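Local atomic coordinates of cytochrome C549 (Arthrospira maxima, PDB entry 1F1C), a protein that binds one covalent heme c and serves as an extrinsic, lumenal subunit of photosystem II, where it is thought to stabilise the oxygen-evolving complex. Residues 55-60 / 115-120; 73-78 / 108-113. All coordinates share one frame; numbering follows the deposited sequence.

Contact 1: 55-60 / 115-120. With HEC (heme c), chain C.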
# COMPACT_ATOMS: atom_id res chain seq x y z
N GLU A 55 -8.80 -19.54 -8.20
CA GLU A 55 -8.20 -20.30 -7.11
C GLU A 55 -7.76 -19.40 -5.95
O GLU A 55 -8.14 -19.63 -4.80
CB GLU A 55 -7.00 -21.11 -7.62
CG GLU A 55 -6.00 -20.29 -8.42
CD GLU A 55 -5.87 -20.76 -9.86
OE1 GLU A 55 -6.90 -20.81 -10.58
OE2 GLU A 55 -4.73 -21.07 -10.28
N ALA A 56 -6.98 -18.37 -6.25
CA ALA A 56 -6.50 -17.46 -5.21
C ALA A 56 -7.68 -16.78 -4.50
O ALA A 56 -7.74 -16.73 -3.27
CB ALA A 56 -5.56 -16.42 -5.81
N LEU A 57 -8.60 -16.25 -5.29
CA LEU A 57 -9.77 -15.57 -4.75
C LEU A 57 -10.56 -16.49 -3.82
O LEU A 57 -10.95 -16.09 -2.72
CB LEU A 57 -10.69 -15.11 -5.89
CG LEU A 57 -10.22 -13.95 -6.77
CD1 LEU A 57 -11.23 -13.69 -7.90
CD2 LEU A 57 -10.06 -12.71 -5.90
N ALA A 58 -10.79 -17.71 -4.28
CA ALA A 58 -11.53 -18.69 -3.49
C ALA A 58 -10.83 -19.03 -2.18
O ALA A 58 -11.49 -19.35 -1.19
CB ALA A 58 -11.73 -19.95 -4.31
N LEU A 59 -9.51 -18.94 -2.16
CA LEU A 59 -8.76 -19.27 -0.96
C LEU A 59 -8.47 -18.08 -0.04
O LEU A 59 -7.76 -18.22 0.96
CB LEU A 59 -7.46 -19.97 -1.34
CG LEU A 59 -7.54 -21.50 -1.51
CD1 LEU A 59 -8.88 -21.89 -2.09
CD2 LEU A 59 -6.41 -21.99 -2.39
N ALA A 60 -9.03 -16.92 -0.38
CA ALA A 60 -8.85 -15.73 0.43
C ALA A 60 -9.76 -15.82 1.65
O ALA A 60 -10.58 -16.73 1.75
CB ALA A 60 -9.19 -14.48 -0.38
N GLY A 115 -17.81 -8.08 -11.61
CA GLY A 115 -18.25 -8.97 -12.66
C GLY A 115 -17.13 -9.17 -13.66
O GLY A 115 -16.91 -10.29 -14.14
N TYR A 116 -16.43 -8.09 -13.98
CA TYR A 116 -15.32 -8.15 -14.93
C TYR A 116 -14.25 -9.12 -14.43
O TYR A 116 -13.85 -10.05 -15.14
CB TYR A 116 -14.69 -6.76 -15.12
CG TYR A 116 -13.43 -6.80 -15.94
CD1 TYR A 116 -13.47 -7.11 -17.30
CD2 TYR A 116 -12.19 -6.56 -15.36
CE1 TYR A 116 -12.31 -7.19 -18.05
CE2 TYR A 116 -11.02 -6.63 -16.10
CZ TYR A 116 -11.09 -6.94 -17.45
OH TYR A 116 -9.93 -7.03 -18.19
N ILE A 117 -13.78 -8.90 -13.20
CA ILE A 117 -12.76 -9.75 -12.62
C ILE A 117 -13.16 -11.23 -12.70
O ILE A 117 -12.36 -12.05 -13.13
CB ILE A 117 -12.49 -9.38 -11.13
CG1 ILE A 117 -11.79 -8.01 -11.05
CG2 ILE A 117 -11.66 -10.49 -10.46
CD1 ILE A 117 -11.56 -7.46 -9.62
N LEU A 118 -14.39 -11.54 -12.30
CA LEU A 118 -14.89 -12.92 -12.31
C LEU A 118 -15.09 -13.48 -13.72
O LEU A 118 -15.13 -14.69 -13.91
CB LEU A 118 -16.21 -13.03 -11.54
CG LEU A 118 -16.26 -12.59 -10.07
CD1 LEU A 118 -17.71 -12.66 -9.59
CD2 LEU A 118 -15.37 -13.47 -9.21
N LEU A 119 -15.22 -12.59 -14.69
CA LEU A 119 -15.42 -13.02 -16.06
C LEU A 119 -14.14 -13.51 -16.73
O LEU A 119 -14.15 -14.54 -17.39
CB LEU A 119 -16.00 -11.87 -16.90
CG LEU A 119 -16.20 -12.17 -18.39
CD1 LEU A 119 -17.28 -13.23 -18.58
CD2 LEU A 119 -16.58 -10.89 -19.10
N GLN A 120 -13.05 -12.77 -16.55
CA GLN A 120 -11.78 -13.10 -17.19
C GLN A 120 -11.37 -14.56 -17.25
O GLN A 120 -11.08 -15.07 -18.33
CB GLN A 120 -10.68 -12.23 -16.59
CG GLN A 120 -11.00 -10.76 -16.78
CD GLN A 120 -11.54 -10.47 -18.18
OE1 GLN A 120 -10.81 -10.55 -19.16
NE2 GLN A 120 -12.82 -10.15 -18.27
FE HEC C . -5.42 -4.92 -5.49
CHA HEC C . -5.08 -7.69 -3.55
CHB HEC C . -8.63 -5.99 -6.38
CHC HEC C . -5.96 -2.09 -7.29
CHD HEC C . -2.16 -4.14 -5.03
NA HEC C . -6.61 -6.45 -5.01
C1A HEC C . -6.31 -7.49 -4.18
C2A HEC C . -7.40 -8.43 -4.17
C3A HEC C . -8.38 -7.96 -4.94
C4A HEC C . -7.88 -6.76 -5.50
CMA HEC C . -9.82 -8.45 -5.06
CAA HEC C . -7.48 -9.70 -3.39
CBA HEC C . -6.82 -10.75 -4.23
CGA HEC C . -7.00 -12.13 -3.65
O1A HEC C . -7.59 -12.23 -2.55
O2A HEC C . -6.57 -13.10 -4.28
NB HEC C . -6.94 -4.19 -6.56
C1B HEC C . -8.20 -4.77 -6.86
C2B HEC C . -9.04 -3.89 -7.59
C3B HEC C . -8.34 -2.74 -7.73
C4B HEC C . -7.03 -2.95 -7.16
CMB HEC C . -10.43 -4.16 -8.14
CAB HEC C . -8.84 -1.57 -8.30
CBB HEC C . -9.91 -0.87 -7.73
NC HEC C . -4.30 -3.46 -6.06
C1C HEC C . -4.67 -2.37 -6.83
C2C HEC C . -3.57 -1.50 -7.06
C3C HEC C . -2.50 -2.02 -6.38
C4C HEC C . -2.96 -3.28 -5.80
CMC HEC C . -3.55 -0.27 -7.96
CAC HEC C . -1.18 -1.49 -6.41
CBC HEC C . -0.90 -0.17 -5.94
ND HEC C . -3.95 -5.71 -4.45
C1D HEC C . -2.66 -5.23 -4.33
C2D HEC C . -1.89 -6.05 -3.46
C3D HEC C . -2.70 -7.04 -3.05
C4D HEC C . -3.98 -6.85 -3.69
CMD HEC C . -0.36 -5.96 -3.24
CAD HEC C . -2.38 -8.13 -2.02
CBD HEC C . -2.67 -7.68 -0.59
CGD HEC C . -2.43 -8.78 0.44
O1D HEC C . -3.17 -9.78 0.45
O2D HEC C . -1.48 -8.65 1.24

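Contact 2: 73-78 / 108-113. With HEC (heme c), chain C.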
# COMPACT_ATOMS: atom_id res chain seq x y z
N TYR A 73 -14.44 -6.04 -0.75
CA TYR A 73 -12.99 -5.91 -0.77
C TYR A 73 -12.54 -4.51 -1.19
O TYR A 73 -11.65 -3.94 -0.56
CB TYR A 73 -12.37 -6.94 -1.72
CG TYR A 73 -10.88 -6.95 -1.60
CD1 TYR A 73 -10.25 -7.74 -0.62
CD2 TYR A 73 -10.09 -6.10 -2.37
CE1 TYR A 73 -8.87 -7.67 -0.42
CE2 TYR A 73 -8.72 -6.02 -2.17
CZ TYR A 73 -8.11 -6.81 -1.20
OH TYR A 73 -6.75 -6.73 -1.02
N ILE A 74 -13.12 -3.98 -2.26
CA ILE A 74 -12.74 -2.65 -2.73
C ILE A 74 -13.16 -1.59 -1.74
O ILE A 74 -12.46 -0.60 -1.54
CB ILE A 74 -13.34 -2.35 -4.10
CG1 ILE A 74 -12.89 -3.41 -5.10
CG2 ILE A 74 -12.92 -0.95 -4.55
CD1 ILE A 74 -13.68 -3.42 -6.40
N LYS A 75 -14.31 -1.80 -1.11
CA LYS A 75 -14.81 -0.86 -0.12
C LYS A 75 -13.97 -0.96 1.16
O LYS A 75 -13.74 0.04 1.85
CB LYS A 75 -16.27 -1.16 0.21
CG LYS A 75 -17.24 -0.87 -0.92
CD LYS A 75 -18.60 -1.51 -0.69
CE LYS A 75 -19.28 -1.00 0.57
NZ LYS A 75 -19.57 0.46 0.48
N ASN A 76 -13.49 -2.16 1.46
CA ASN A 76 -12.73 -2.38 2.68
C ASN A 76 -11.63 -3.43 2.50
O ASN A 76 -11.74 -4.55 3.01
CB ASN A 76 -13.68 -2.82 3.79
CG ASN A 76 -13.05 -2.74 5.16
OD1 ASN A 76 -13.53 -3.37 6.10
ND2 ASN A 76 -11.98 -1.96 5.28
N PRO A 77 -10.55 -3.07 1.79
CA PRO A 77 -9.42 -3.98 1.54
C PRO A 77 -8.77 -4.57 2.79
O PRO A 77 -8.52 -3.87 3.78
CB PRO A 77 -8.46 -3.10 0.75
CG PRO A 77 -9.36 -2.17 0.01
CD PRO A 77 -10.38 -1.80 1.07
N THR A 78 -8.48 -5.87 2.75
CA THR A 78 -7.83 -6.56 3.86
C THR A 78 -6.78 -7.54 3.32
O THR A 78 -6.88 -7.99 2.18
CB THR A 78 -8.82 -7.37 4.70
OG1 THR A 78 -9.20 -8.54 3.97
CG2 THR A 78 -10.06 -6.55 5.04
N ASP A 108 -22.17 0.97 -8.26
CA ASP A 108 -22.44 0.40 -9.57
C ASP A 108 -21.14 -0.04 -10.23
O ASP A 108 -21.06 -1.13 -10.81
CB ASP A 108 -23.14 1.42 -10.45
CG ASP A 108 -24.59 1.64 -10.04
OD1 ASP A 108 -25.42 0.75 -10.29
OD2 ASP A 108 -24.89 2.71 -9.47
N ASP A 109 -20.11 0.80 -10.12
CA ASP A 109 -18.81 0.49 -10.70
C ASP A 109 -18.19 -0.69 -9.99
O ASP A 109 -17.60 -1.57 -10.63
CB ASP A 109 -17.86 1.68 -10.60
CG ASP A 109 -18.39 2.91 -11.29
OD1 ASP A 109 -18.74 2.84 -12.49
OD2 ASP A 109 -18.46 3.96 -10.62
N LEU A 110 -18.31 -0.72 -8.67
CA LEU A 110 -17.75 -1.80 -7.88
C LEU A 110 -18.36 -3.11 -8.30
O LEU A 110 -17.68 -4.14 -8.38
CB LEU A 110 -17.99 -1.54 -6.39
CG LEU A 110 -16.77 -1.01 -5.63
CD1 LEU A 110 -15.89 -0.17 -6.55
CD2 LEU A 110 -17.23 -0.21 -4.43
N TYR A 111 -19.65 -3.06 -8.57
CA TYR A 111 -20.42 -4.21 -9.00
C TYR A 111 -19.93 -4.69 -10.38
O TYR A 111 -19.80 -5.89 -10.63
CB TYR A 111 -21.90 -3.80 -9.07
CG TYR A 111 -22.84 -4.82 -9.69
CD1 TYR A 111 -23.42 -5.82 -8.92
CD2 TYR A 111 -23.20 -4.73 -11.04
CE1 TYR A 111 -24.36 -6.71 -9.47
CE2 TYR A 111 -24.13 -5.60 -11.61
CZ TYR A 111 -24.71 -6.59 -10.82
OH TYR A 111 -25.66 -7.41 -11.36
N ASN A 112 -19.65 -3.73 -11.26
CA ASN A 112 -19.18 -4.00 -12.63
C ASN A 112 -17.75 -4.56 -12.64
O ASN A 112 -17.44 -5.54 -13.34
CB ASN A 112 -19.23 -2.71 -13.46
CG ASN A 112 -20.64 -2.12 -13.58
OD1 ASN A 112 -20.80 -0.92 -13.79
ND2 ASN A 112 -21.66 -2.96 -13.46
N VAL A 113 -16.87 -3.94 -11.86
CA VAL A 113 -15.49 -4.39 -11.81
C VAL A 113 -15.48 -5.82 -11.27
O VAL A 113 -14.71 -6.66 -11.75
CB VAL A 113 -14.62 -3.49 -10.89
CG1 VAL A 113 -13.16 -3.91 -10.97
CG2 VAL A 113 -14.76 -2.05 -11.30
FE HEC C . -5.42 -4.92 -5.49
CHA HEC C . -5.08 -7.69 -3.55
CHB HEC C . -8.63 -5.99 -6.38
CHC HEC C . -5.96 -2.09 -7.29
CHD HEC C . -2.16 -4.14 -5.03
NA HEC C . -6.61 -6.45 -5.01
C1A HEC C . -6.31 -7.49 -4.18
C2A HEC C . -7.40 -8.43 -4.17
C3A HEC C . -8.38 -7.96 -4.94
C4A HEC C . -7.88 -6.76 -5.50
CMA HEC C . -9.82 -8.45 -5.06
CAA HEC C . -7.48 -9.70 -3.39
CBA HEC C . -6.82 -10.75 -4.23
CGA HEC C . -7.00 -12.13 -3.65
O1A HEC C . -7.59 -12.23 -2.55
O2A HEC C . -6.57 -13.10 -4.28
NB HEC C . -6.94 -4.19 -6.56
C1B HEC C . -8.20 -4.77 -6.86
C2B HEC C . -9.04 -3.89 -7.59
C3B HEC C . -8.34 -2.74 -7.73
C4B HEC C . -7.03 -2.95 -7.16
CMB HEC C . -10.43 -4.16 -8.14
CAB HEC C . -8.84 -1.57 -8.30
CBB HEC C . -9.91 -0.87 -7.73
NC HEC C . -4.30 -3.46 -6.06
C1C HEC C . -4.67 -2.37 -6.83
C2C HEC C . -3.57 -1.50 -7.06
C3C HEC C . -2.50 -2.02 -6.38
C4C HEC C . -2.96 -3.28 -5.80
CMC HEC C . -3.55 -0.27 -7.96
CAC HEC C . -1.18 -1.49 -6.41
CBC HEC C . -0.90 -0.17 -5.94
ND HEC C . -3.95 -5.71 -4.45
C1D HEC C . -2.66 -5.23 -4.33
C2D HEC C . -1.89 -6.05 -3.46
C3D HEC C . -2.70 -7.04 -3.05
C4D HEC C . -3.98 -6.85 -3.69
CMD HEC C . -0.36 -5.96 -3.24
CAD HEC C . -2.38 -8.13 -2.02
CBD HEC C . -2.67 -7.68 -0.59
CGD HEC C . -2.43 -8.78 0.44
O1D HEC C . -3.17 -9.78 0.45
O2D HEC C . -1.48 -8.65 1.24

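Contact 1: 55-60 / 115-120
Leu57 reaches from helix 54-58 and lays its CD1 methyl against the branched side chain of Ile117 on helix 107-124. This is part of the cytochrome c fold, in which helices wrap one covalently held heme. The meeting is small and purely apolar. Leu57 CD1 lies 4.1 Å from Ile117 CG2, and the two side chains run obliquely to each other. The same methyl is 4.3 Å from CD2 of Leu118, so one methyl touches two consecutive residues of the longer helix. Leu70 of helix 67-75 touches both Leu57 and Leu118 and adds to the apolar cluster.

The fork of Leu57 divides its work. While CD1 faces the helix, CD2 packs on the heme propionate, 3.8 Å from HEC CGA. Ile117 divides in a similar way. Its CG1 stands anti to the carbonyl carbon (chi1 -69°), which leaves CG2 for Leu57 and sends CD1 to the heme methyl HEC CMB at 3.8 Å. The contact therefore closes over one edge of the heme. Two alanines of 55-60 line the same propionate, Ala56 by its CB near HEC O2A and Ala60 by its CB 3.5 Å from HEC O1A. One turn along the longer helix, the Gln120 amide donates from NE2 to Tyr116 O at 3.3 Å, and this carbonyl also accepts from Leu119 N and Gln120 N.

Contact 2: 73-78 / 108-113
Ile74 and Leu110 lie alongside each other, pointing opposite ways, where helix 67-75 ends beside helix 107-124. Ile74 CG2 comes to 3.7 Å from Leu110 CD1. CG1 of Ile74 stands beside its backbone N (chi1 -58°), and the extended branch carries CD1 on to the heme methyl HEC CMB at 3.8 Å. Val113 reaches this methyl from the other helix with CG1, 3.9 Å away. The fork of Leu110 splits: CD1 goes to Ile74, and CD2 lies 3.6 Å from Lys75 CG. The lysine chain then bends at its last two torsions, and NZ forms a salt bridge with Glu107.

Tyr73 turns to the heme instead. Its CG stands trans to the backbone N (chi1 -171°), which lays the ring nearly flat over pyrrole A, about 17° off the heme plane. Tyr73 CE2 is 3.4 Å from HEC C2A. The hydroxyl continues over the macrocycle, with OH 3.2 Å from HEC CHA. Pro77 CA sits over the centre of the opposite ring face, 4.1 Å above the plane. The ring also meets the axial ligand His90 edge-to-face. Replacing Tyr73 by an alanine would probably open a gap between Pro77 and the porphyrin and deprive His90 of its edge-to-face partner. Such apolar and aromatic packing round a covalently bound porphyrin is typical of the heme pocket of c-type cytochromes.

How the contacts relate
Contacts 1 and 2 share helix 107-124, and they lie about 13 Å apart, centre to centre. Contact 2 uses the start of this helix and contact 1 a part further along. Their other partners, helix 54-58 and helix 67-75, follow each other in the chain. The order is 55-60, 73-78, 108-113, 115-120, so both segments of contact 2 fall between those of contact 1. The segments 108-113 and 115-120 are separated by a single residue. Both contacts also touch the heme, and the methyl HEC CMB is met from each. Helix 107-124 thus packs against both shorter helices, and all three border the heme within a single cytochrome c-550 domain.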